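Local coordinates for protein trimeric intracellular cation channel type 1B.2 (Caenorhabditis elegans, PDB 5EIK) that conducts potassium across intracellular membranes as a homotrimeric channel, binds phosphatidylinositol 4,5-bisphosphate and may supply counter-ions during calcium release, at residues 20-25 against 130-135; 136-141 against 196-201. One frame throughout, in Å; residues are numbered along the deposited sequence.

Interaction 1: residues 20-25 against 130-135; sequences GYVQKL and KEVQRT. With PT5 ([(2R)-1-octadecanoyloxy-3-[oxidanyl-[(1R,2R,3S,4R,5R,6S)-2,3,6-tris(oxidanyl)-4,5-diphosphonooxy-cyclohexyl]oxy-phospho ryl]oxy-propan-2-yl] (8Z)-icosa-5,8,11,14-tetraenoate), chain B.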
loop_
_atom_site.group_PDB
_atom_site.type_symbol
_atom_site.label_atom_id
_atom_site.label_comp_id
_atom_site.label_asym_id
_atom_site.label_seq_id
_atom_site.Cartn_x
_atom_site.Cartn_y
_atom_site.Cartn_z
ATOM N N GLY A 20 -23.661 27.531 -12.555
ATOM C CA GLY A 20 -23.870 27.690 -11.127
ATOM C C GLY A 20 -24.902 26.666 -10.711
ATOM O O GLY A 20 -24.880 26.136 -9.600
ATOM N N TYR A 21 -25.808 26.383 -11.636
ATOM C CA TYR A 21 -26.874 25.429 -11.407
ATOM C C TYR A 21 -26.323 24.042 -11.091
ATOM O O TYR A 21 -26.584 23.480 -10.024
ATOM C CB TYR A 21 -27.764 25.359 -12.648
ATOM C CG TYR A 21 -28.696 24.183 -12.630
ATOM C CD1 TYR A 21 -29.674 24.078 -11.655
ATOM C CD2 TYR A 21 -28.570 23.147 -13.559
ATOM C CE1 TYR A 21 -30.497 22.979 -11.597
ATOM C CE2 TYR A 21 -29.400 22.031 -13.509
ATOM C CZ TYR A 21 -30.363 21.956 -12.522
ATOM O OH TYR A 21 -31.194 20.862 -12.454
ATOM N N VAL A 22 -25.568 23.496 -12.039
ATOM C CA VAL A 22 -24.976 22.179 -11.888
ATOM C C VAL A 22 -24.113 22.113 -10.638
ATOM O O VAL A 22 -24.174 21.148 -9.884
ATOM C CB VAL A 22 -24.115 21.821 -13.114
ATOM C CG1 VAL A 22 -23.347 20.539 -12.856
ATOM C CG2 VAL A 22 -25.004 21.659 -14.333
ATOM N N GLN A 23 -23.323 23.155 -10.416
ATOM C CA GLN A 23 -22.436 23.213 -9.268
ATOM C C GLN A 23 -23.136 23.192 -7.907
ATOM O O GLN A 23 -22.519 22.858 -6.895
ATOM C CB GLN A 23 -21.543 24.447 -9.377
ATOM C CG GLN A 23 -20.595 24.636 -8.210
ATOM C CD GLN A 23 -19.452 25.573 -8.539
ATOM O OE1 GLN A 23 -19.665 26.674 -9.050
ATOM N NE2 GLN A 23 -18.229 25.143 -8.242
ATOM N N LYS A 24 -24.417 23.538 -7.874
ATOM C CA LYS A 24 -25.159 23.547 -6.615
ATOM C C LYS A 24 -26.036 22.312 -6.408
ATOM O O LYS A 24 -26.627 22.136 -5.342
ATOM C CB LYS A 24 -26.023 24.810 -6.520
ATOM C CG LYS A 24 -25.315 26.018 -5.913
ATOM C CD LYS A 24 -24.011 26.344 -6.630
ATOM C CE LYS A 24 -23.354 27.588 -6.051
ATOM N NZ LYS A 24 -24.185 28.809 -6.256
ATOM N N LEU A 25 -26.123 21.464 -7.428
ATOM C CA LEU A 25 -26.926 20.248 -7.351
ATOM C C LEU A 25 -26.604 19.426 -6.112
ATOM O O LEU A 25 -25.439 19.159 -5.826
ATOM C CB LEU A 25 -26.681 19.381 -8.578
ATOM C CG LEU A 25 -27.282 19.852 -9.890
ATOM C CD1 LEU A 25 -26.745 19.004 -11.030
ATOM C CD2 LEU A 25 -28.801 19.758 -9.808
ATOM N N LYS A 130 -23.069 10.361 -12.996
ATOM C CA LYS A 130 -21.785 10.037 -12.397
ATOM C C LYS A 130 -20.725 11.077 -12.758
ATOM O O LYS A 130 -19.924 11.480 -11.910
ATOM C CB LYS A 130 -21.301 8.653 -12.836
ATOM C CG LYS A 130 -19.969 8.280 -12.199
ATOM C CD LYS A 130 -19.357 7.057 -12.822
ATOM C CE LYS A 130 -17.931 6.859 -12.327
ATOM N NZ LYS A 130 -17.215 5.831 -13.141
ATOM N N GLU A 131 -20.711 11.513 -14.013
ATOM C CA GLU A 131 -19.725 12.504 -14.416
ATOM C C GLU A 131 -19.933 13.813 -13.651
ATOM O O GLU A 131 -18.974 14.496 -13.301
ATOM C CB GLU A 131 -19.770 12.725 -15.930
ATOM C CG GLU A 131 -19.294 11.516 -16.727
ATOM C CD GLU A 131 -17.971 10.955 -16.208
ATOM O OE1 GLU A 131 -17.020 11.740 -15.988
ATOM O OE2 GLU A 131 -17.874 9.725 -16.021
ATOM N N VAL A 132 -21.183 14.160 -13.378
ATOM C CA VAL A 132 -21.451 15.370 -12.624
ATOM C C VAL A 132 -20.844 15.203 -11.232
ATOM O O VAL A 132 -20.205 16.109 -10.711
ATOM C CB VAL A 132 -22.973 15.626 -12.491
ATOM C CG1 VAL A 132 -23.252 16.691 -11.414
ATOM C CG2 VAL A 132 -23.531 16.079 -13.838
ATOM N N GLN A 133 -21.028 14.029 -10.640
ATOM C CA GLN A 133 -20.509 13.764 -9.307
ATOM C C GLN A 133 -18.971 13.729 -9.257
ATOM O O GLN A 133 -18.356 14.193 -8.292
ATOM C CB GLN A 133 -21.105 12.450 -8.777
ATOM C CG GLN A 133 -20.987 12.280 -7.269
ATOM C CD GLN A 133 -20.304 10.982 -6.897
ATOM O OE1 GLN A 133 -19.424 10.511 -7.624
ATOM N NE2 GLN A 133 -20.691 10.401 -5.762
ATOM N N ARG A 134 -18.348 13.188 -10.294
ATOM C CA ARG A 134 -16.892 13.134 -10.351
ATOM C C ARG A 134 -16.304 14.549 -10.316
ATOM O O ARG A 134 -15.318 14.808 -9.613
ATOM C CB ARG A 134 -16.427 12.437 -11.628
ATOM C CG ARG A 134 -14.910 12.308 -11.713
ATOM C CD ARG A 134 -14.447 12.060 -13.136
ATOM N NE ARG A 134 -15.100 10.897 -13.733
ATOM C CZ ARG A 134 -14.743 9.635 -13.517
ATOM N NH1 ARG A 134 -13.725 9.355 -12.713
ATOM N NH2 ARG A 134 -15.409 8.651 -14.105
ATOM N N THR A 135 -16.905 15.453 -11.087
ATOM C CA THR A 135 -16.440 16.835 -11.153
ATOM C C THR A 135 -16.465 17.453 -9.766
ATOM O O THR A 135 -15.551 18.182 -9.381
ATOM C CB THR A 135 -17.315 17.675 -12.085
ATOM O OG1 THR A 135 -17.306 17.093 -13.396
ATOM C CG2 THR A 135 -16.778 19.089 -12.178
HETATM O O12 PT5 B . -5.542 4.946 -16.194
HETATM P P1 PT5 B . -5.579 4.480 -14.747
HETATM O O13 PT5 B . -5.263 5.714 -13.566
HETATM O O11 PT5 B . -4.505 3.297 -14.375
HETATM O O6 PT5 B . -8.791 2.468 -15.689
HETATM O O1 PT5 B . -6.980 3.918 -14.281
HETATM C C1 PT5 B . -8.209 4.542 -14.666
HETATM C C6 PT5 B . -9.203 3.417 -14.702
HETATM C C2 PT5 B . -8.697 5.649 -13.657
HETATM O O2 PT5 B . -8.770 5.104 -12.326
HETATM C C3 PT5 B . -10.128 6.140 -14.036
HETATM O O3 PT5 B . -10.561 7.046 -13.031
HETATM C C4 PT5 B . -11.122 5.009 -14.127
HETATM O O4 PT5 B . -12.317 5.473 -14.680
HETATM P P4 PT5 B . -13.685 5.505 -13.794
HETATM O O41 PT5 B . -14.063 4.072 -13.152
HETATM O O42 PT5 B . -14.928 5.996 -14.704
HETATM O O43 PT5 B . -13.488 6.469 -12.654
HETATM C C5 PT5 B . -10.632 3.861 -15.032
HETATM O O5 PT5 B . -11.511 2.755 -14.835
HETATM P P5 PT5 B . -12.514 2.406 -16.079
HETATM O O52 PT5 B . -12.580 3.556 -17.178
HETATM O O51 PT5 B . -12.037 0.930 -16.728
HETATM O O53 PT5 B . -13.924 2.154 -15.230
HETATM C C7 PT5 B . -5.020 5.366 -12.173
HETATM C C8 PT5 B . -3.839 6.233 -11.699
HETATM C C9 PT5 B . -2.437 5.555 -11.834
HETATM O O16 PT5 B . -4.066 6.595 -10.281
HETATM C C10 PT5 B . -4.472 7.877 -10.045
HETATM O O17 PT5 B . -5.620 8.264 -10.183
HETATM O O18 PT5 B . -1.714 5.657 -10.531
HETATM C C11 PT5 B . -0.285 5.582 -10.434
HETATM O O19 PT5 B . 0.536 5.856 -11.357
HETATM C C12 PT5 B . -3.351 8.806 -9.578
HETATM C C13 PT5 B . -3.555 9.580 -8.251
HETATM C C14 PT5 B . -2.353 10.510 -7.966
HETATM C C15 PT5 B . -1.403 9.956 -6.889
HETATM C C16 PT5 B . -0.319 10.979 -6.439
HETATM C C17 PT5 B . 1.076 10.331 -6.173
HETATM C C18 PT5 B . 1.764 10.860 -4.912
HETATM C C19 PT5 B . 2.578 10.218 -4.209
HETATM C C20 PT5 B . 2.633 8.957 -3.331
HETATM C C21 PT5 B . 3.193 7.678 -4.004
HETATM C C22 PT5 B . 2.932 6.403 -3.179
HETATM C C23 PT5 B . 4.147 5.453 -3.145
HETATM C C24 PT5 B . 4.516 4.994 -1.717
HETATM C C31 PT5 B . 0.178 5.122 -9.049
HETATM C C32 PT5 B . 0.230 6.285 -8.017
HETATM C C33 PT5 B . 0.572 5.814 -6.572
HETATM C C34 PT5 B . -0.662 5.536 -5.676
HETATM C C35 PT5 B . -0.443 4.940 -4.199
HETATM C C36 PT5 B . -0.596 3.601 -3.899
HETATM C C37 PT5 B . 0.324 2.961 -2.837
HETATM C C38 PT5 B . -0.518 2.116 -2.020
HETATM C C39 PT5 B . -0.589 0.656 -1.988
HETATM C C40 PT5 B . -1.203 -0.097 -3.126
HETATM C C25 PT5 B . 4.020 3.558 -1.419
HETATM C C26 PT5 B . 4.165 3.178 0.064
HETATM C C41 PT5 B . -0.266 -0.884 -4.050
HETATM C C42 PT5 B . -0.990 -1.474 -5.266
HETATM C C43 PT5 B . -0.970 -0.552 -6.490
#

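Interaction 2: residues 136-141 against 196-201; sequences HKIAAG and KACVIA. With DMU (decyl-beta-D-maltopyranoside), chain M.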
loop_
_atom_site.group_PDB
_atom_site.type_symbol
_atom_site.label_atom_id
_atom_site.label_comp_id
_atom_site.label_asym_id
_atom_site.label_seq_id
_atom_site.Cartn_x
_atom_site.Cartn_y
_atom_site.Cartn_z
ATOM N N HIS A 136 -17.517 17.157 -9.014
ATOM C CA HIS A 136 -17.637 17.665 -7.653
ATOM C C HIS A 136 -16.564 17.063 -6.742
ATOM O O HIS A 136 -16.061 17.741 -5.850
ATOM C CB HIS A 136 -19.017 17.328 -7.076
ATOM C CG HIS A 136 -19.128 17.589 -5.607
ATOM N ND1 HIS A 136 -19.360 18.844 -5.089
ATOM C CD2 HIS A 136 -18.986 16.762 -4.543
ATOM C CE1 HIS A 136 -19.358 18.779 -3.768
ATOM N NE2 HIS A 136 -19.132 17.528 -3.413
ATOM N N LYS A 137 -16.225 15.789 -6.949
ATOM C CA LYS A 137 -15.209 15.138 -6.112
ATOM C C LYS A 137 -13.853 15.817 -6.302
ATOM O O LYS A 137 -13.152 16.111 -5.337
ATOM C CB LYS A 137 -15.065 13.653 -6.463
ATOM C CG LYS A 137 -16.269 12.786 -6.158
ATOM C CD LYS A 137 -15.958 11.323 -6.464
ATOM C CE LYS A 137 -17.075 10.397 -6.013
ATOM N NZ LYS A 137 -17.421 10.616 -4.582
ATOM N N ILE A 138 -13.490 16.051 -7.559
ATOM C CA ILE A 138 -12.236 16.704 -7.872
ATOM C C ILE A 138 -12.168 18.095 -7.254
ATOM O O ILE A 138 -11.176 18.442 -6.615
ATOM C CB ILE A 138 -12.044 16.811 -9.391
ATOM C CG1 ILE A 138 -11.979 15.404 -9.985
ATOM C CG2 ILE A 138 -10.778 17.620 -9.712
ATOM C CD1 ILE A 138 -11.861 15.367 -11.461
ATOM N N ALA A 139 -13.228 18.882 -7.429
ATOM C CA ALA A 139 -13.263 20.247 -6.899
ATOM C C ALA A 139 -13.160 20.242 -5.385
ATOM O O ALA A 139 -12.442 21.054 -4.802
ATOM C CB ALA A 139 -14.544 20.965 -7.346
ATOM N N ALA A 140 -13.873 19.317 -4.753
ATOM C CA ALA A 140 -13.850 19.201 -3.299
ATOM C C ALA A 140 -12.455 18.798 -2.839
ATOM O O ALA A 140 -11.962 19.286 -1.822
ATOM C CB ALA A 140 -14.875 18.159 -2.833
ATOM N N GLY A 141 -11.829 17.903 -3.599
ATOM C CA GLY A 141 -10.494 17.448 -3.265
ATOM C C GLY A 141 -9.501 18.594 -3.287
ATOM O O GLY A 141 -8.658 18.717 -2.393
ATOM N N LYS A 196 -6.723 11.455 -17.575
ATOM C CA LYS A 196 -6.021 12.581 -18.174
ATOM C C LYS A 196 -6.949 13.807 -18.051
ATOM O O LYS A 196 -6.491 14.933 -17.844
ATOM C CB LYS A 196 -5.703 12.284 -19.642
ATOM C CG LYS A 196 -4.516 13.043 -20.189
ATOM C CD LYS A 196 -3.829 12.244 -21.293
ATOM C CE LYS A 196 -3.298 10.915 -20.752
ATOM N NZ LYS A 196 -2.722 10.031 -21.802
ATOM N N ALA A 197 -8.258 13.574 -18.160
ATOM C CA ALA A 197 -9.243 14.643 -18.027
ATOM C C ALA A 197 -9.336 15.106 -16.564
ATOM O O ALA A 197 -9.569 16.289 -16.299
ATOM C CB ALA A 197 -10.603 14.167 -18.513
ATOM N N CYS A 198 -9.160 14.182 -15.618
ATOM C CA CYS A 198 -9.186 14.544 -14.200
ATOM C C CYS A 198 -7.967 15.409 -13.885
ATOM O O CYS A 198 -8.027 16.299 -13.029
ATOM C CB CYS A 198 -9.136 13.304 -13.304
ATOM S SG CYS A 198 -10.604 12.269 -13.294
ATOM N N VAL A 199 -6.858 15.136 -14.569
ATOM C CA VAL A 199 -5.634 15.903 -14.356
ATOM C C VAL A 199 -5.890 17.334 -14.791
ATOM O O VAL A 199 -5.645 18.279 -14.032
ATOM C CB VAL A 199 -4.441 15.313 -15.156
ATOM C CG1 VAL A 199 -3.210 16.222 -15.039
ATOM C CG2 VAL A 199 -4.099 13.924 -14.619
ATOM N N ILE A 200 -6.415 17.490 -16.003
ATOM C CA ILE A 200 -6.717 18.821 -16.535
ATOM C C ILE A 200 -7.713 19.543 -15.634
ATOM O O ILE A 200 -7.490 20.686 -15.235
ATOM C CB ILE A 200 -7.284 18.738 -17.977
ATOM C CG1 ILE A 200 -6.236 18.126 -18.912
ATOM C CG2 ILE A 200 -7.675 20.122 -18.476
ATOM C CD1 ILE A 200 -4.883 18.819 -18.857
ATOM N N ALA A 201 -8.808 18.868 -15.305
ATOM C CA ALA A 201 -9.821 19.459 -14.443
ATOM C C ALA A 201 -9.209 19.903 -13.119
ATOM O O ALA A 201 -9.519 20.982 -12.597
ATOM C CB ALA A 201 -10.949 18.453 -14.182
HETATM C C1 DMU M . -2.715 8.530 -17.412
HETATM C C2 DMU M . -3.402 7.319 -18.079
HETATM C C3 DMU M . -2.416 6.105 -18.126
HETATM C C4 DMU M . -1.790 5.870 -16.722
HETATM O O5 DMU M . -1.203 7.086 -16.170
HETATM C C6 DMU M . -2.183 8.142 -16.018
HETATM O O7 DMU M . -3.107 4.878 -18.517
HETATM O O16 DMU M . -1.555 9.292 -15.418
HETATM C C18 DMU M . -1.884 9.302 -14.018
HETATM C C19 DMU M . -1.042 10.367 -13.296
HETATM C C22 DMU M . -1.554 11.766 -13.629
HETATM C C25 DMU M . -0.450 12.793 -13.369
HETATM C C28 DMU M . -0.843 13.710 -12.190
HETATM C C31 DMU M . -0.623 15.199 -12.527
HETATM C C34 DMU M . 0.776 15.461 -13.124
HETATM C C37 DMU M . 0.825 16.897 -13.675
HETATM C C40 DMU M . 1.095 17.881 -12.519
HETATM C C43 DMU M . 1.697 19.176 -13.068
HETATM O O49 DMU M . -3.662 9.613 -17.293
HETATM O O55 DMU M . -3.753 7.698 -19.420
HETATM C C57 DMU M . -0.705 4.794 -16.838
HETATM O O61 DMU M . -0.458 4.243 -15.547
HETATM C C5 DMU M . -4.016 3.611 -20.312
HETATM C C7 DMU M . -3.614 2.242 -19.738
HETATM C C8 DMU M . -2.188 1.948 -20.073
HETATM C C9 DMU M . -1.250 3.079 -19.727
HETATM O O1 DMU M . -1.673 4.370 -20.241
HETATM C C10 DMU M . -3.081 4.721 -19.871
HETATM O O2 DMU M . -1.864 0.742 -19.550
HETATM O O3 DMU M . -5.300 3.985 -19.918
HETATM O O4 DMU M . -4.544 1.243 -20.209
HETATM C C11 DMU M . 0.134 2.731 -20.111
HETATM O O6 DMU M . 1.097 3.713 -19.676
#

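Interaction 1: residues 20-25 against 130-135
Val22 and Val132 mark the closest backbone approach, their CA atoms 7.7 Å apart, where the C-terminal part of helix 11-24 and the residue after it meet the middle of helix 120-148. The contact is thin and apolar. Val132 CG1 carries it: Val22 CG1 comes to 4.1 Å of this methyl, and Leu25 CD1 to 4.2 Å. Each valine has CG1 anti to its backbone N (chi1 172° in Val22, 166° in Val132), which sends these methyls at each other. Phe31 of helix 30-47 packs on Leu25 and Val132.

Helix 120-148 is the fourth transmembrane helix of the TRIC channel, and its other flank holds the head group of phosphatidylinositol 4,5-bisphosphate. Lys130 and Arg134, one turn apart, grip the 4-phosphate of PT5. Lys130 reaches it with an extended chain, NZ bonding to PT5 O42 at 2.8 Å. Arg134 bends at chi3 and brings the edge of its guanidinium to the phosphate. Arg134 NH1 bonds to PT5 O43 at 2.9 Å and Arg134 NH2 to PT5 O42 at 2.8 Å. Glu131 keeps the guanidinium from turning: its OE1 takes a bond from Arg134 NE at 3.1 Å and 162°, in a salt bridge, and OE2 a weak one from NH2. With a leucine here, which has no N-H to give, the 4-phosphate would probably be held less firmly and the Glu131 carboxylate left without this cationic mate. Thr135 OG1 bonds back to Glu131 O, which also accepts from Thr135 N on the opposite face of the carbonyl plane.

Interaction 2: residues 136-141 against 196-201
Ile138 packs on Cys198 and Ala201 in a buried apolar contact between two transmembrane helices, the fourth (helix 120-148) and the sixth (helix 194-209). No hydrogen bond joins the two segments. The backbones come closest at Ile138 and Cys198, with CA atoms 7.3 Å apart.

One methyl does the touching. Ile138 CD1 lies 3.8 Å from Cys198 SG and 3.9 Å from Cys198 CB, touching both atoms of that short side chain. It also reaches Ala201 CB, three residues further along, at 4.2 Å. The isoleucine chain is stretched out from CG1 (chi2 177°), which carries CD1 across to the other helix. Cysteine and alanine are both small, and the longer isoleucine side chain supplies the contact between the two helices. Phe229 of helix 218-238 packs on Ile138 and Ala201, and Phe205 of helix 194-209 also touches Ile138.

The outer side of segment 196-201 faces detergent and a second subunit. Val199 CG2 rests on the decyl chain of the maltoside, 3.5 Å from DMU C22. Lys196 NZ bonds to Lys57 O of the second subunit, and Val199 and Ile200 pack on Phe60 of that subunit. Helix 194-209 therefore has the fourth transmembrane helix on one side and the subunit interface on another, an arrangement that belongs to the all-helical membrane fold of the homotrimeric TRIC channel.

In the fold
From the N terminus, helix 11-24 comes first, and interaction 1 joins its end to helix 120-148. This closes a largely helical loop of 104 residues that includes the first three transmembrane helices. The chain then runs straight on into segment 136-141, the next turns of the same helix. Interaction 2 closes a second loop, of 54 residues, that takes in the discontinuous fifth transmembrane helix. The two loops follow in series and neither nest nor cross. Helix 120-148 is common to both, and the contact centres lie about 12 Å apart. They meet where Arg134 CD packs on Cys198 SG at 3.9 Å, beside the lipid head group.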